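Rhamnonate dehydratase (Gibberella zeae PH-1, PDB 3FXG) probably catalyses the magnesium-dependent dehydration of L-rhamnonate to its 2-keto-3-deoxy acid, as a member of the enolase superfamily. Local coordinates at residues A[197-202]-A[232-237]. Sequence-based numbering, arbitrary orientation.
Sequences EGLRKN and TIELVK
Leu199 and Leu235 meet where two neighbouring outer helices of the enolase-superfamily TIM-type barrel domain pack side by side. Helix 195-213 and helix 229-238 belong to consecutive beta-alpha units, joined through the parallel barrel strand 219-222, and within these segments their axes run in broadly the same direction, 40° apart and 10.4 Å at closest approach. The backbones come nearest at the two leucines, with Leu199 CA 6.6 Å from Leu235 CA. Leu199 reaches directly at the other helix. With CG anti to the backbone N (chi1 -170°) and chi2 at 160°, its CD1 is placed against the side chain of Glu234. There the methyl lies 3.4 Å from Glu234 CG and 3.5 Å from Glu234 CD. Glu234 is extended as far as its carboxylate and slants across the leucine, so that both its methylenes and the near side of its carboxylate lie against one side of the methyl, OE1 at 3.5 Å from Leu199 CD1; OE1 also forms a long, weak ion pair with Lys270 of the second subunit. The branch point of Leu199 meets the far end of Leu235, CG to CD1 at 4.4 Å, while Tyr231 and Ala238 of helix 229-238 extend the surface on which Leu199 rests. Leu235 also touches Trp247 on barrel strand 246-248, so its helix packs directly on the barrel. One turn after Leu199, Asn202 offers the contact its aliphatic part alone: its amide is taken up elsewhere, with ND2 bonded to both Phe190 O and Tyr231 OH. The second of these bonds joins the side chain to helix 229-238 at the residue preceding 232-237. At the root of that side chain, Asn202 CB meets the methyl Leu235 CD1 at 4.0 Å.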
loop_
_atom_site.group_PDB
_atom_site.type_symbol
_atom_site.label_atom_id
_atom_site.label_comp_id
_atom_site.label_asym_id
_atom_site.label_seq_id
_atom_site.Cartn_x
_atom_site.Cartn_y
_atom_site.Cartn_z
ATOM N N GLU A 197 -10.383 -23.011 -29.018
ATOM C CA GLU A 197 -9.861 -23.965 -29.986
ATOM C C GLU A 197 -8.373 -23.679 -30.137
ATOM O O GLU A 197 -7.548 -24.590 -30.097
ATOM C CB GLU A 197 -10.561 -23.815 -31.340
ATOM C CG GLU A 197 -9.984 -24.728 -32.418
ATOM C CD GLU A 197 -10.729 -24.635 -33.737
ATOM O OE1 GLU A 197 -11.914 -25.035 -33.785
ATOM O OE2 GLU A 197 -10.129 -24.158 -34.724
ATOM N N GLY A 198 -8.041 -22.402 -30.301
ATOM C CA GLY A 198 -6.650 -22.014 -30.436
ATOM C C GLY A 198 -5.865 -22.393 -29.192
ATOM O O GLY A 198 -4.707 -22.807 -29.282
ATOM N N LEU A 199 -6.494 -22.268 -28.026
ATOM C CA LEU A 199 -5.832 -22.599 -26.770
ATOM C C LEU A 199 -5.543 -24.091 -26.709
ATOM O O LEU A 199 -4.453 -24.502 -26.310
ATOM C CB LEU A 199 -6.697 -22.176 -25.575
ATOM C CG LEU A 199 -6.051 -22.247 -24.184
ATOM C CD1 LEU A 199 -6.817 -21.361 -23.216
ATOM C CD2 LEU A 199 -6.021 -23.679 -23.690
ATOM N N ARG A 200 -6.515 -24.907 -27.108
ATOM C CA ARG A 200 -6.306 -26.349 -27.091
ATOM C C ARG A 200 -5.168 -26.704 -28.041
ATOM O O ARG A 200 -4.333 -27.552 -27.732
ATOM C CB ARG A 200 -7.585 -27.092 -27.493
ATOM C CG ARG A 200 -8.668 -27.088 -26.417
ATOM C CD ARG A 200 -9.744 -28.125 -26.715
ATOM N NE ARG A 200 -10.520 -27.796 -27.905
ATOM C CZ ARG A 200 -11.487 -26.884 -27.941
ATOM N NH1 ARG A 200 -12.135 -26.650 -29.074
ATOM N NH2 ARG A 200 -11.814 -26.216 -26.840
ATOM N N LYS A 201 -5.130 -26.040 -29.191
ATOM C CA LYS A 201 -4.081 -26.284 -30.175
ATOM C C LYS A 201 -2.718 -25.868 -29.630
ATOM O O LYS A 201 -1.715 -26.544 -29.872
ATOM C CB LYS A 201 -4.401 -25.540 -31.473
ATOM C CG LYS A 201 -5.604 -26.137 -32.208
ATOM C CD LYS A 201 -6.190 -25.191 -33.246
ATOM C CE LYS A 201 -5.271 -24.996 -34.434
ATOM N NZ LYS A 201 -5.889 -24.076 -35.432
ATOM N N ASN A 202 -2.676 -24.760 -28.895
ATOM C CA ASN A 202 -1.421 -24.301 -28.305
ATOM C C ASN A 202 -0.921 -25.343 -27.309
ATOM O O ASN A 202 0.262 -25.672 -27.283
ATOM C CB ASN A 202 -1.608 -22.968 -27.573
ATOM C CG ASN A 202 -1.476 -21.771 -28.491
ATOM O OD1 ASN A 202 -0.720 -21.802 -29.461
ATOM N ND2 ASN A 202 -2.194 -20.696 -28.175
ATOM N N THR A 232 -3.210 -15.525 -20.873
ATOM C CA THR A 232 -1.941 -16.038 -20.369
ATOM C C THR A 232 -2.186 -16.912 -19.147
ATOM O O THR A 232 -1.648 -18.014 -19.038
ATOM C CB THR A 232 -0.987 -14.892 -19.972
ATOM O OG1 THR A 232 -0.663 -14.117 -21.133
ATOM C CG2 THR A 232 0.300 -15.448 -19.372
ATOM N N ILE A 233 -3.007 -16.418 -18.225
ATOM C CA ILE A 233 -3.316 -17.166 -17.015
ATOM C C ILE A 233 -3.971 -18.510 -17.326
ATOM O O ILE A 233 -3.626 -19.526 -16.719
ATOM C CB ILE A 233 -4.224 -16.328 -16.069
ATOM C CG1 ILE A 233 -3.392 -15.201 -15.438
ATOM C CG2 ILE A 233 -4.823 -17.209 -14.978
ATOM C CD1 ILE A 233 -4.179 -14.268 -14.529
ATOM N N GLU A 234 -4.903 -18.529 -18.276
ATOM C CA GLU A 234 -5.565 -19.782 -18.621
ATOM C C GLU A 234 -4.636 -20.750 -19.354
ATOM O O GLU A 234 -4.668 -21.952 -19.100
ATOM C CB GLU A 234 -6.818 -19.526 -19.469
ATOM C CG GLU A 234 -7.471 -20.819 -19.963
ATOM C CD GLU A 234 -8.866 -20.622 -20.525
ATOM O OE1 GLU A 234 -9.111 -19.593 -21.189
ATOM O OE2 GLU A 234 -9.718 -21.513 -20.316
ATOM N N LEU A 235 -3.816 -20.223 -20.259
ATOM C CA LEU A 235 -2.880 -21.049 -21.023
ATOM C C LEU A 235 -1.841 -21.689 -20.107
ATOM O O LEU A 235 -1.561 -22.887 -20.203
ATOM C CB LEU A 235 -2.173 -20.201 -22.087
ATOM C CG LEU A 235 -1.085 -20.884 -22.926
ATOM C CD1 LEU A 235 -1.675 -22.060 -23.697
ATOM C CD2 LEU A 235 -0.482 -19.873 -23.889
ATOM N N VAL A 236 -1.260 -20.891 -19.221
ATOM C CA VAL A 236 -0.265 -21.414 -18.301
ATOM C C VAL A 236 -0.891 -22.499 -17.426
ATOM O O VAL A 236 -0.289 -23.552 -17.210
ATOM C CB VAL A 236 0.333 -20.282 -17.431
ATOM C CG1 VAL A 236 1.171 -20.861 -16.295
ATOM C CG2 VAL A 236 1.206 -19.385 -18.311
ATOM N N LYS A 237 -2.106 -22.256 -16.943
ATOM C CA LYS A 237 -2.784 -23.240 -16.108
ATOM C C LYS A 237 -2.977 -24.544 -16.884
ATOM O O LYS A 237 -2.744 -25.629 -16.356
ATOM C CB LYS A 237 -4.149 -22.717 -15.650
ATOM C CG LYS A 237 -4.846 -23.651 -14.673
ATOM C CD LYS A 237 -6.214 -23.128 -14.245
ATOM C CE LYS A 237 -6.845 -24.058 -13.215
ATOM N NZ LYS A 237 -8.196 -23.599 -12.779
#